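Local atomic coordinates of uncharacterized protein DUF849 with a TIM barrel fold (Burkholderia xenovorans LB400, PDB entry 3E49), a protein that binds zinc in a TIM barrel and probably cleaves 3-keto-5-aminohexanoate or a related beta-keto acid. Residues Ala13-Ile18 / His52-Arg57; Thr20-Pro25 / Gly134-His139; Val48-Ala53 / Val82-Thr87; Gln63-Phe68 / Arg98-Thr103; Val256-Ser261 / Glu271-Gln276. All blocks are in the same frame, centred on the assembly; numbering follows the deposited sequence.

Interaction 1 (Ala13-Ile18 / His52-Arg57). With ZN (zinc ion), chain E.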
# COMPACT_ATOMS: atom_id res chain seq x y z
N ALA A 13 -28.29 -4.91 6.88
CA ALA A 13 -29.08 -4.22 5.86
C ALA A 13 -30.05 -5.29 5.34
O ALA A 13 -29.68 -6.14 4.51
CB ALA A 13 -28.18 -3.72 4.74
N VAL A 14 -31.30 -5.20 5.76
CA VAL A 14 -32.25 -6.30 5.56
C VAL A 14 -32.85 -6.55 4.18
O VAL A 14 -33.24 -7.68 3.92
CB VAL A 14 -33.42 -6.27 6.62
CG1 VAL A 14 -32.87 -6.44 8.02
CG2 VAL A 14 -34.20 -4.99 6.48
N THR A 15 -32.97 -5.53 3.34
CA THR A 15 -33.55 -5.74 1.98
C THR A 15 -33.04 -4.82 0.86
O THR A 15 -32.80 -5.27 -0.30
CB THR A 15 -35.10 -5.70 2.05
OG1 THR A 15 -35.64 -6.23 0.83
CG2 THR A 15 -35.60 -4.27 2.32
N GLY A 16 -32.85 -3.55 1.18
CA GLY A 16 -32.33 -2.58 0.23
C GLY A 16 -33.21 -2.33 -1.01
O GLY A 16 -34.39 -2.56 -0.96
N ALA A 17 -32.59 -1.90 -2.11
CA ALA A 17 -33.28 -1.60 -3.37
C ALA A 17 -32.56 -2.19 -4.56
O ALA A 17 -32.97 -1.95 -5.68
CB ALA A 17 -33.31 -0.13 -3.57
N ILE A 18 -31.44 -2.89 -4.35
CA ILE A 18 -30.68 -3.42 -5.49
C ILE A 18 -31.23 -4.74 -6.00
O ILE A 18 -31.59 -4.88 -7.20
CB ILE A 18 -29.18 -3.50 -5.16
CG1 ILE A 18 -28.57 -2.10 -5.34
CG2 ILE A 18 -28.48 -4.42 -6.14
CD1 ILE A 18 -27.08 -1.97 -4.93
N HIS A 52 -34.73 -0.20 4.13
CA HIS A 52 -35.45 0.35 2.98
C HIS A 52 -36.84 -0.27 3.06
O HIS A 52 -37.06 -1.27 3.77
CB HIS A 52 -34.88 -0.06 1.62
CG HIS A 52 -33.52 0.45 1.32
ND1 HIS A 52 -33.20 1.00 0.10
CD2 HIS A 52 -32.36 0.38 2.02
CE1 HIS A 52 -31.91 1.28 0.07
NE2 HIS A 52 -31.38 0.91 1.22
N ALA A 53 -37.76 0.32 2.29
CA ALA A 53 -39.13 -0.18 2.19
C ALA A 53 -39.35 -0.60 0.75
O ALA A 53 -38.71 -0.08 -0.19
CB ALA A 53 -40.14 0.91 2.58
N ARG A 54 -40.24 -1.57 0.58
CA ARG A 54 -40.60 -2.07 -0.73
C ARG A 54 -42.12 -2.03 -0.89
O ARG A 54 -42.86 -2.10 0.11
CB ARG A 54 -40.08 -3.49 -0.90
CG ARG A 54 -38.56 -3.54 -1.15
CD ARG A 54 -38.06 -4.95 -1.38
NE ARG A 54 -36.61 -5.00 -1.57
CZ ARG A 54 -35.96 -4.82 -2.74
NH1 ARG A 54 -36.61 -4.53 -3.86
NH2 ARG A 54 -34.62 -4.90 -2.77
N ASP A 55 -42.57 -1.89 -2.13
CA ASP A 55 -44.01 -1.91 -2.40
C ASP A 55 -44.40 -3.35 -2.20
O ASP A 55 -43.91 -4.21 -2.92
CB ASP A 55 -44.29 -1.46 -3.82
CG ASP A 55 -45.77 -1.45 -4.16
OD1 ASP A 55 -46.58 -2.17 -3.51
OD2 ASP A 55 -46.12 -0.70 -5.09
N PRO A 56 -45.28 -3.63 -1.23
CA PRO A 56 -45.66 -5.01 -0.95
C PRO A 56 -46.45 -5.78 -2.02
O PRO A 56 -46.64 -6.98 -1.88
CB PRO A 56 -46.49 -4.91 0.34
CG PRO A 56 -46.94 -3.54 0.41
CD PRO A 56 -45.99 -2.67 -0.37
N ARG A 57 -46.88 -5.12 -3.09
CA ARG A 57 -47.59 -5.81 -4.14
C ARG A 57 -46.63 -6.45 -5.10
O ARG A 57 -46.88 -7.55 -5.59
CB ARG A 57 -48.47 -4.84 -4.92
CG ARG A 57 -49.54 -4.22 -4.07
CD ARG A 57 -50.26 -3.15 -4.82
NE ARG A 57 -49.42 -1.99 -5.09
CZ ARG A 57 -49.84 -0.92 -5.75
NH1 ARG A 57 -51.08 -0.87 -6.21
NH2 ARG A 57 -49.02 0.11 -5.96
ZN ZN E . -29.17 0.74 1.57
O HOH W 1 -36.41 -0.82 -1.47
O HOH W 2 -35.15 -3.59 -6.13
O HOH W 3 -28.85 3.07 1.26
O HOH W 4 -26.82 1.06 1.26
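T15 OG1 is gripped twice: R54 NE donates to it at 2.9 Å, in the guanidinium plane, and it also hydrogen-bonds P28 O, farther along the same loop. R54 NH2 reaches T15 O, 3.1 Å away, in a nearly straight bond of 170° that comes from above the carbonyl plane. The arginine thus holds one residue side-on with two nitrogens, which fixes the rotation of its guanidinium. Its chain runs extended from CG to NE (chi2 and chi3 both -178°), giving it the length to cross from the end of its strand to the 13-18 loop. Water 2 joins NH1 to A17 O, and water 1 ties G16 O to A53 O. The H52 ring carries G16 CA over the centre of one face, a CH-pi contact 3.5 Å from the ring centroid. Glycine suits this place: its phi of 64° is easy without a side chain, and its CA can come down over the imidazole face. At the ring's edge H52 NE2 binds the zinc ion, 2.2 Å away. H50 and E259 complete the protein ligands. This places the loop after strand 10-13 against a zinc ligand at the C-terminal ends of the strands, where the active site of TIM barrels lies.

Interaction 2 (Thr20-Pro25 / Gly134-His139)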
# COMPACT_ATOMS: atom_id res chain seq x y z
N THR A 20 -33.81 -7.88 -6.56
CA THR A 20 -35.24 -8.00 -6.88
C THR A 20 -35.83 -9.32 -6.33
O THR A 20 -35.11 -10.30 -6.10
CB THR A 20 -35.49 -7.74 -8.35
OG1 THR A 20 -35.10 -8.87 -9.14
CG2 THR A 20 -34.77 -6.49 -8.81
N PRO A 21 -37.15 -9.34 -6.02
CA PRO A 21 -37.78 -10.48 -5.37
C PRO A 21 -37.67 -11.81 -6.11
O PRO A 21 -37.62 -12.87 -5.50
CB PRO A 21 -39.26 -10.04 -5.23
CG PRO A 21 -39.25 -8.58 -5.30
CD PRO A 21 -38.12 -8.26 -6.27
N SER A 22 -37.61 -11.74 -7.42
CA SER A 22 -37.45 -12.95 -8.22
C SER A 22 -36.09 -13.61 -8.04
O SER A 22 -35.89 -14.75 -8.40
CB SER A 22 -37.69 -12.63 -9.70
OG SER A 22 -39.02 -12.16 -9.90
N MSE A 23 -35.13 -12.87 -7.49
CA MSE A 23 -33.79 -13.39 -7.27
C MSE A 23 -33.68 -14.34 -6.10
O MSE A 23 -32.81 -15.20 -6.06
CB MSE A 23 -32.82 -12.24 -7.02
CG MSE A 23 -32.77 -11.24 -8.13
SE MSE A 23 -31.35 -9.96 -7.92
CE MSE A 23 -31.69 -9.06 -9.39
N SER A 24 -34.54 -14.14 -5.10
CA SER A 24 -34.52 -14.99 -3.94
C SER A 24 -35.83 -14.90 -3.25
O SER A 24 -36.32 -13.78 -3.02
CB SER A 24 -33.47 -14.54 -2.95
OG SER A 24 -33.58 -15.26 -1.75
N PRO A 25 -36.37 -16.06 -2.83
CA PRO A 25 -37.65 -16.07 -2.13
C PRO A 25 -37.49 -15.57 -0.67
O PRO A 25 -38.49 -15.32 0.03
CB PRO A 25 -38.02 -17.54 -2.17
CG PRO A 25 -36.72 -18.25 -2.11
CD PRO A 25 -35.82 -17.41 -2.99
N GLY A 134 -42.67 -7.02 -14.18
CA GLY A 134 -42.01 -6.30 -15.22
C GLY A 134 -41.00 -5.28 -14.75
O GLY A 134 -39.99 -5.05 -15.44
N TRP A 135 -41.23 -4.69 -13.58
CA TRP A 135 -40.36 -3.62 -13.12
C TRP A 135 -38.94 -4.13 -12.88
O TRP A 135 -38.00 -3.38 -13.01
CB TRP A 135 -40.93 -2.95 -11.85
CG TRP A 135 -40.84 -3.78 -10.61
CD1 TRP A 135 -41.81 -4.56 -10.08
CD2 TRP A 135 -39.71 -3.91 -9.76
NE1 TRP A 135 -41.35 -5.19 -8.96
CE2 TRP A 135 -40.05 -4.81 -8.74
CE3 TRP A 135 -38.42 -3.35 -9.76
CZ2 TRP A 135 -39.17 -5.17 -7.74
CZ3 TRP A 135 -37.53 -3.70 -8.75
CH2 TRP A 135 -37.91 -4.61 -7.77
N GLU A 136 -38.81 -5.41 -12.56
CA GLU A 136 -37.51 -5.99 -12.16
C GLU A 136 -36.46 -5.92 -13.27
O GLU A 136 -35.33 -5.46 -13.04
CB GLU A 136 -37.71 -7.43 -11.69
CG GLU A 136 -38.63 -7.59 -10.47
CD GLU A 136 -38.72 -9.03 -10.02
OE1 GLU A 136 -37.79 -9.53 -9.34
OE2 GLU A 136 -39.76 -9.70 -10.31
N ARG A 137 -36.81 -6.38 -14.47
CA ARG A 137 -35.84 -6.35 -15.57
C ARG A 137 -35.48 -4.92 -15.92
O ARG A 137 -34.33 -4.60 -16.13
CB ARG A 137 -36.36 -7.11 -16.80
CG ARG A 137 -35.48 -6.94 -18.04
CD ARG A 137 -35.92 -7.84 -19.17
NE ARG A 137 -35.63 -9.23 -18.82
CZ ARG A 137 -34.44 -9.80 -18.97
NH1 ARG A 137 -33.41 -9.10 -19.47
NH2 ARG A 137 -34.27 -11.06 -18.61
N GLU A 138 -36.49 -4.06 -15.96
CA GLU A 138 -36.30 -2.65 -16.25
C GLU A 138 -35.36 -1.99 -15.20
O GLU A 138 -34.48 -1.21 -15.55
CB GLU A 138 -37.67 -1.95 -16.25
N HIS A 139 -35.60 -2.30 -13.93
CA HIS A 139 -34.76 -1.81 -12.83
C HIS A 139 -33.28 -2.11 -13.10
O HIS A 139 -32.43 -1.21 -12.99
CB HIS A 139 -35.26 -2.44 -11.52
CG HIS A 139 -34.29 -2.43 -10.39
ND1 HIS A 139 -34.10 -1.34 -9.57
CD2 HIS A 139 -33.53 -3.43 -9.87
CE1 HIS A 139 -33.23 -1.64 -8.63
NE2 HIS A 139 -32.86 -2.90 -8.79
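T20 holds OG1 between its backbone N and carbonyl carbon (chi1 76°), which turns the hydroxyl to E136, while E136 extends beyond CG (chi2 -177°) and carries its carboxylate out from the helix to the 20-25 loop. There OE1 accepts from two donors: T20 OG1 at 2.8 Å, on the anti side, and S22 N at 2.9 Å, on the syn side. The second oxygen, OE2, takes S22 OG at 2.6 Å, also from its syn side. Three bonds from the loop therefore hold the carboxylate by both oxygens, and H133 N gives OE2 a further partner. Glutamate suits the place because it is long enough to span the gap and has acceptors for both hydroxyls and a backbone N-H. Beside this polar cluster the contact is apolar. P21 CD packs 3.6 Å from W135 CZ2, and T20 CG2 lies 3.5 Å from H139 CD2 and close to W135 CH2. The polar ends of these rings bond outside the contact, W135 NE1 to D58 O and H139 NE2 to I18 O. The loop that follows strand 10-13 is thereby fastened to helix 134-141, a loop-to-helix contact on the side of the TIM barrel where its strands end.

Interaction 3 (Val48-Ala53 / Val82-Thr87); sequences VIHLHA and VINLTT. With ZN (zinc ion), chain E.
Two neighbouring parallel strands of the barrel, 48-51 and 82-85, meet here in register, V48 beside V82 and H50 beside N84. Their axes come within 4.7 Å and diverge by 25°. The ladder runs from I49 N to V82 O, N84 N to I49 O, L51 N to N84 O and finally T86 N to L51 O, the last at 3.1 Å, so that each strand both gives and receives. V48, H50, V82 and N84 put their side chains on one face. H50 swings CG anti to its backbone N (chi1 172°), and NE2 binds the zinc ion at 2.2 Å. H50 ND1 and N84 ND2 both reach E170 OE1, a shared second-shell acceptor that would steady the imidazole. On the other face L51 CD1 packs 3.6 Å from I83 CG2, and L51 CB meets L85 CD2; these wholly apolar side chains suit the layer against helices 31-44 and 71-78. Past the strand ends T86 CG2 lies over the centre of the H52 ring, 3.5 Å from its centroid. T86 OG1 bonds G88 N, G89 N and water 3, itself a zinc ligand. Histidines in H-x-H spacing supply two of three protein ligands, E259 the third, of the zinc site at this TIM barrel's C-terminal mouth.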
# COMPACT_ATOMS: atom_id res chain seq x y z
N VAL A 48 -27.32 -2.57 14.64
CA VAL A 48 -27.88 -1.55 13.72
C VAL A 48 -28.58 -2.23 12.55
O VAL A 48 -28.03 -3.13 11.92
CB VAL A 48 -26.76 -0.59 13.14
CG1 VAL A 48 -27.40 0.45 12.14
CG2 VAL A 48 -25.95 0.12 14.31
N ILE A 49 -29.81 -1.78 12.28
CA ILE A 49 -30.63 -2.30 11.21
C ILE A 49 -30.79 -1.22 10.14
O ILE A 49 -31.37 -0.19 10.37
CB ILE A 49 -32.03 -2.77 11.74
CG1 ILE A 49 -31.87 -3.66 12.98
CG2 ILE A 49 -32.78 -3.50 10.67
CD1 ILE A 49 -31.12 -5.02 12.73
N HIS A 50 -30.22 -1.45 8.96
CA HIS A 50 -30.26 -0.53 7.85
C HIS A 50 -31.48 -0.92 7.01
O HIS A 50 -31.59 -2.06 6.49
CB HIS A 50 -28.93 -0.61 7.07
CG HIS A 50 -28.91 0.15 5.79
ND1 HIS A 50 -28.18 1.30 5.62
CD2 HIS A 50 -29.42 -0.14 4.58
CE1 HIS A 50 -28.30 1.72 4.38
NE2 HIS A 50 -29.13 0.91 3.75
N LEU A 51 -32.38 0.06 6.84
CA LEU A 51 -33.72 -0.18 6.28
C LEU A 51 -34.11 0.56 5.04
O LEU A 51 -33.85 1.77 4.88
CB LEU A 51 -34.77 0.15 7.37
CG LEU A 51 -34.80 -0.81 8.56
CD1 LEU A 51 -35.31 -0.15 9.84
CD2 LEU A 51 -35.57 -2.07 8.24
N HIS A 52 -34.73 -0.20 4.13
CA HIS A 52 -35.45 0.35 2.98
C HIS A 52 -36.84 -0.27 3.06
O HIS A 52 -37.06 -1.27 3.77
CB HIS A 52 -34.88 -0.06 1.62
CG HIS A 52 -33.52 0.45 1.32
ND1 HIS A 52 -33.20 1.00 0.10
CD2 HIS A 52 -32.36 0.38 2.02
CE1 HIS A 52 -31.91 1.28 0.07
NE2 HIS A 52 -31.38 0.91 1.22
N ALA A 53 -37.76 0.32 2.29
CA ALA A 53 -39.13 -0.18 2.19
C ALA A 53 -39.35 -0.60 0.75
O ALA A 53 -38.71 -0.08 -0.19
CB ALA A 53 -40.14 0.91 2.58
N VAL A 82 -30.60 -0.15 16.77
CA VAL A 82 -30.71 1.17 16.15
C VAL A 82 -31.31 1.10 14.73
O VAL A 82 -30.82 0.35 13.86
CB VAL A 82 -29.32 1.87 16.00
CG1 VAL A 82 -29.50 3.28 15.46
CG2 VAL A 82 -28.53 1.85 17.29
N ILE A 83 -32.34 1.90 14.49
CA ILE A 83 -33.00 1.98 13.19
C ILE A 83 -32.26 3.00 12.31
O ILE A 83 -32.08 4.18 12.66
CB ILE A 83 -34.51 2.32 13.35
CG1 ILE A 83 -35.20 1.12 13.99
CG2 ILE A 83 -35.14 2.72 12.01
CD1 ILE A 83 -36.62 1.33 14.36
N ASN A 84 -31.83 2.54 11.15
CA ASN A 84 -31.07 3.35 10.25
C ASN A 84 -31.82 3.39 8.92
O ASN A 84 -31.98 2.36 8.29
CB ASN A 84 -29.70 2.70 10.11
CG ASN A 84 -28.81 3.35 9.11
OD1 ASN A 84 -29.21 4.24 8.35
ND2 ASN A 84 -27.55 2.89 9.07
N LEU A 85 -32.32 4.55 8.52
CA LEU A 85 -33.07 4.67 7.25
C LEU A 85 -32.25 5.17 6.10
O LEU A 85 -31.48 6.10 6.24
CB LEU A 85 -34.21 5.68 7.38
CG LEU A 85 -35.17 5.37 8.53
CD1 LEU A 85 -36.34 6.37 8.49
CD2 LEU A 85 -35.62 3.90 8.47
N THR A 86 -32.51 4.59 4.93
CA THR A 86 -31.85 4.99 3.71
C THR A 86 -32.30 6.37 3.21
O THR A 86 -33.45 6.75 3.44
CB THR A 86 -32.10 3.97 2.58
OG1 THR A 86 -31.39 4.40 1.43
CG2 THR A 86 -33.60 3.88 2.21
N THR A 87 -31.38 7.12 2.60
CA THR A 87 -31.68 8.38 1.92
C THR A 87 -31.41 8.23 0.44
O THR A 87 -31.43 9.19 -0.30
CB THR A 87 -30.87 9.59 2.43
OG1 THR A 87 -29.46 9.48 2.13
CG2 THR A 87 -31.08 9.75 3.87
ZN ZN E . -29.17 0.74 1.57
O HOH W 3 -28.85 3.07 1.26
O HOH W 4 -26.82 1.06 1.26

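Interaction 4 (Gln63-Phe68 / Arg98-Thr103); sequences QDPAAF and RLRPAT
The short, weakly bonded helix at 65-68 approaches helix 95-105 where the latter is kinked at 101-102, with the CA atoms of P65 and P101 4.8 Å apart. P101 carries much of the packing. As a proline it has no N-H to give to the preceding turn, and its compact ring packs against F68 and Q63: P101 CG lies 3.6 Å from F68 CE1, while P101 CB stands over one face of the phenyl ring, offset toward the rim, in a CH-pi contact 4.2 Å from the centroid. Q63 meets the same proline ring, its side chain crossing that of P101 at about a right angle. Bent at chi2 (-70°), Q63 brings NE2 to R98 O at 2.9 Å, in the carbonyl plane and on a lone pair, although the N-H...O angle is only 132°. The same nitrogen also donates to T86 O, beside the zinc site. Nearer the surface, P65 CG rests 3.7 Å from R100 CB, the aliphatic base of an exposed arginine whose guanidinium extends elsewhere. Within its own segment D64 OD1 caps the short helix by accepting from A66 N. The contact joins the connection between strands 48-54 and 82-85 to helix 95-105: successive beta-alpha units of the TIM barrel, packed side by side.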
# COMPACT_ATOMS: atom_id res chain seq x y z
N GLN A 63 -39.70 4.99 -1.48
CA GLN A 63 -39.32 5.88 -0.39
C GLN A 63 -40.51 6.70 0.13
O GLN A 63 -40.32 7.81 0.64
CB GLN A 63 -38.19 6.81 -0.83
CG GLN A 63 -36.81 6.19 -0.75
CD GLN A 63 -36.36 6.00 0.68
OE1 GLN A 63 -36.72 5.02 1.31
NE2 GLN A 63 -35.52 6.91 1.17
N ASP A 64 -41.72 6.15 0.01
CA ASP A 64 -42.91 6.80 0.57
C ASP A 64 -42.91 6.55 2.06
O ASP A 64 -42.93 5.42 2.50
CB ASP A 64 -44.19 6.21 -0.07
CG ASP A 64 -45.48 6.95 0.34
OD1 ASP A 64 -45.50 7.66 1.36
OD2 ASP A 64 -46.49 6.80 -0.37
N PRO A 65 -42.88 7.61 2.87
CA PRO A 65 -42.88 7.35 4.31
C PRO A 65 -43.98 6.39 4.72
O PRO A 65 -43.79 5.60 5.64
CB PRO A 65 -43.07 8.75 4.91
CG PRO A 65 -42.61 9.67 3.95
CD PRO A 65 -42.76 9.04 2.57
N ALA A 66 -45.10 6.40 4.00
CA ALA A 66 -46.18 5.48 4.32
C ALA A 66 -45.73 4.00 4.25
O ALA A 66 -46.26 3.17 4.98
CB ALA A 66 -47.40 5.74 3.40
N ALA A 67 -44.76 3.66 3.39
CA ALA A 67 -44.29 2.25 3.27
C ALA A 67 -43.48 1.76 4.48
O ALA A 67 -43.25 0.54 4.64
CB ALA A 67 -43.47 2.07 1.98
N PHE A 68 -43.06 2.70 5.34
CA PHE A 68 -42.34 2.40 6.58
C PHE A 68 -43.24 2.40 7.83
O PHE A 68 -42.86 1.90 8.91
CB PHE A 68 -41.29 3.49 6.82
CG PHE A 68 -40.18 3.54 5.79
CD1 PHE A 68 -40.37 4.14 4.57
CD2 PHE A 68 -38.91 3.04 6.10
CE1 PHE A 68 -39.34 4.20 3.62
CE2 PHE A 68 -37.87 3.11 5.16
CZ PHE A 68 -38.07 3.69 3.94
N ARG A 98 -36.36 11.13 -1.99
CA ARG A 98 -35.34 10.32 -1.31
C ARG A 98 -35.27 10.65 0.19
O ARG A 98 -35.19 9.74 1.00
CB ARG A 98 -33.98 10.46 -2.02
CG ARG A 98 -33.81 9.45 -3.16
CD ARG A 98 -32.67 9.79 -4.15
NE ARG A 98 -31.33 9.49 -3.63
CZ ARG A 98 -30.47 10.37 -3.12
NH1 ARG A 98 -30.76 11.67 -3.03
NH2 ARG A 98 -29.28 9.95 -2.69
N LEU A 99 -35.37 11.93 0.53
CA LEU A 99 -35.28 12.35 1.93
C LEU A 99 -36.52 12.29 2.80
O LEU A 99 -36.43 12.47 4.01
CB LEU A 99 -34.75 13.78 2.01
CG LEU A 99 -33.24 13.99 2.13
CD1 LEU A 99 -32.88 15.46 1.93
CD2 LEU A 99 -32.77 13.50 3.52
N ARG A 100 -37.69 12.01 2.23
CA ARG A 100 -38.90 12.04 3.07
C ARG A 100 -38.92 11.14 4.31
O ARG A 100 -39.32 11.58 5.38
CB ARG A 100 -40.17 11.86 2.24
CG ARG A 100 -40.49 13.07 1.40
CD ARG A 100 -41.96 13.07 0.97
NE ARG A 100 -42.27 14.22 0.11
CZ ARG A 100 -42.36 14.19 -1.22
NH1 ARG A 100 -42.19 13.06 -1.90
NH2 ARG A 100 -42.64 15.31 -1.88
N PRO A 101 -38.53 9.87 4.16
CA PRO A 101 -38.51 9.01 5.33
C PRO A 101 -37.62 9.51 6.48
O PRO A 101 -38.06 9.55 7.62
CB PRO A 101 -38.00 7.67 4.75
CG PRO A 101 -38.41 7.71 3.34
CD PRO A 101 -38.20 9.13 2.94
N ALA A 102 -36.40 9.92 6.15
CA ALA A 102 -35.46 10.38 7.15
C ALA A 102 -35.95 11.67 7.79
O ALA A 102 -35.90 11.84 9.02
CB ALA A 102 -34.09 10.61 6.49
N THR A 103 -36.41 12.60 6.93
CA THR A 103 -36.88 13.91 7.41
C THR A 103 -38.16 13.76 8.22
O THR A 103 -38.34 14.48 9.20
CB THR A 103 -37.01 14.96 6.27
OG1 THR A 103 -37.75 14.41 5.19
CG2 THR A 103 -35.64 15.33 5.71

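Interaction 5 (Val256-Ser261 / Glu271-Gln276). With ZN (zinc ion), chain E.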
# COMPACT_ATOMS: atom_id res chain seq x y z
N VAL A 256 -23.56 -6.78 7.26
CA VAL A 256 -24.08 -7.94 6.55
C VAL A 256 -25.53 -7.63 6.11
O VAL A 256 -26.02 -6.53 6.31
CB VAL A 256 -23.95 -9.25 7.36
CG1 VAL A 256 -22.47 -9.55 7.67
CG2 VAL A 256 -24.77 -9.21 8.66
N GLY A 257 -26.20 -8.60 5.49
CA GLY A 257 -27.59 -8.44 5.07
C GLY A 257 -27.92 -8.81 3.64
O GLY A 257 -27.09 -8.69 2.77
N LEU A 258 -29.18 -9.20 3.43
CA LEU A 258 -29.70 -9.59 2.11
C LEU A 258 -29.77 -8.43 1.12
O LEU A 258 -29.79 -8.64 -0.12
CB LEU A 258 -31.05 -10.34 2.23
CG LEU A 258 -31.07 -11.85 2.54
CD1 LEU A 258 -30.09 -12.30 3.55
CD2 LEU A 258 -32.51 -12.28 2.96
N GLU A 259 -29.74 -7.21 1.65
CA GLU A 259 -29.62 -6.04 0.79
C GLU A 259 -28.33 -6.13 -0.06
O GLU A 259 -28.32 -5.75 -1.20
CB GLU A 259 -29.52 -4.76 1.61
CG GLU A 259 -29.06 -3.56 0.79
CD GLU A 259 -29.33 -2.21 1.38
OE1 GLU A 259 -30.09 -2.07 2.37
OE2 GLU A 259 -28.74 -1.27 0.80
N ASP A 260 -27.26 -6.59 0.60
CA ASP A 260 -25.88 -6.62 0.09
C ASP A 260 -25.46 -7.93 -0.56
O ASP A 260 -24.69 -7.91 -1.51
CB ASP A 260 -24.91 -6.35 1.26
CG ASP A 260 -25.22 -5.03 2.01
OD1 ASP A 260 -25.80 -4.09 1.42
OD2 ASP A 260 -24.90 -4.92 3.21
N SER A 261 -25.94 -9.04 -0.03
CA SER A 261 -25.64 -10.37 -0.56
C SER A 261 -26.83 -11.29 -0.37
O SER A 261 -27.40 -11.35 0.71
CB SER A 261 -24.47 -11.04 0.16
OG SER A 261 -24.22 -12.32 -0.46
N GLU A 271 -31.18 -17.98 3.88
CA GLU A 271 -32.61 -18.07 4.19
C GLU A 271 -33.10 -16.88 5.01
O GLU A 271 -34.26 -16.47 4.91
CB GLU A 271 -32.94 -19.38 4.90
CG GLU A 271 -32.66 -20.58 4.00
CD GLU A 271 -33.13 -21.88 4.60
OE1 GLU A 271 -33.66 -21.87 5.74
OE2 GLU A 271 -32.98 -22.91 3.92
N THR A 272 -32.21 -16.36 5.85
CA THR A 272 -32.50 -15.16 6.61
C THR A 272 -31.27 -14.24 6.66
O THR A 272 -30.14 -14.63 6.28
CB THR A 272 -32.97 -15.52 8.04
OG1 THR A 272 -31.90 -16.15 8.78
CG2 THR A 272 -34.16 -16.51 7.94
N ASN A 273 -31.54 -13.01 7.06
CA ASN A 273 -30.53 -11.99 7.36
C ASN A 273 -29.76 -12.47 8.58
O ASN A 273 -28.54 -12.38 8.65
CB ASN A 273 -31.22 -10.66 7.65
CG ASN A 273 -31.52 -9.87 6.44
OD1 ASN A 273 -30.65 -9.19 5.92
ND2 ASN A 273 -32.77 -9.89 6.00
N ALA A 274 -30.50 -13.01 9.55
CA ALA A 274 -29.90 -13.54 10.76
C ALA A 274 -28.85 -14.63 10.48
O ALA A 274 -27.85 -14.73 11.18
CB ALA A 274 -30.99 -14.04 11.73
N ALA A 275 -29.03 -15.44 9.45
CA ALA A 275 -28.07 -16.46 9.11
C ALA A 275 -26.71 -15.79 8.86
O ALA A 275 -25.68 -16.30 9.30
CB ALA A 275 -28.54 -17.19 7.85
N GLN A 276 -26.73 -14.65 8.16
CA GLN A 276 -25.51 -13.90 7.84
C GLN A 276 -24.87 -13.26 9.06
O GLN A 276 -23.63 -13.18 9.14
CB GLN A 276 -25.81 -12.85 6.78
CG GLN A 276 -26.13 -13.44 5.42
CD GLN A 276 -26.41 -12.39 4.37
OE1 GLN A 276 -26.61 -11.23 4.70
NE2 GLN A 276 -26.37 -12.78 3.09
ZN ZN E . -29.17 0.74 1.57
O HOH W 3 -28.85 3.07 1.26
O HOH W 4 -26.82 1.06 1.26
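Q276 and N273, on the first turn of helix 273-286, reach into the loop that follows strand 253-256, and here the contact is tight and buried. Extended beyond CG (chi2 -179°), Q276 brings its amide in among the backbone groups: NE2 donates to S261 O at 3.0 Å, in the amide plane though above the carbonyl plane of the serine, and also to W263 O, while OE1 receives a weak bond from G257 N, 2.8 Å away but at only 126°. Glutamine suits the spot because one flat group offers both a donor and an acceptor to a loop whose strand bonding has ended. N273 OD1 then takes L258 N at 2.9 Å in a fairly straight bond of 167°, and N273 ND2 turns to V14 O of the neighbouring strand's loop. G257 meets both amides, at backbone angles where a side chain would press on the preceding carbonyl. L258 CD1 fills in beside the amide, 3.8 Å from Q276 CD and 3.6 Å from T272 O, and V256 CB adds an apolar touch to Q276 CB.

The outer side is looser. E271 and T272 are exposed, both starting away from the loop; T272 is the N-cap, its OG1 accepting from A275 N at 3.0 Å. On the inner side E259, which has no contact with the 271-276 segment, sends OE2 to the zinc ion at 2.2 Å. The helix thus holds the backbone before and after E259 in sequence, which probably helps to place this ligand in the zinc site at the C-terminal end of a TIM-barrel strand.

Overall arrangement
Interactions 1, 3 and 5 meet around one zinc ion, their centres 10 to 14 Å apart: 1 and 3 share H52 and strand 48-54, while 5 brings E259 from beyond strand 253-256, which pairs with strand 10-13 on the side away from 48-54. Metal ligands distant in sequence are thus gathered at one mouth of the barrel. Interaction 4 lies about 11 Å from interaction 3, centre to centre, and touches it through Q63 and T86. Interaction 2, whose centre is about 11 Å from that of interaction 1, joins it through H139 and I18. Along the chain 2 closes a long loop enclosing 3 and 4, whereas 5 comes last, bringing the C-terminal part of the barrel back to its first strand.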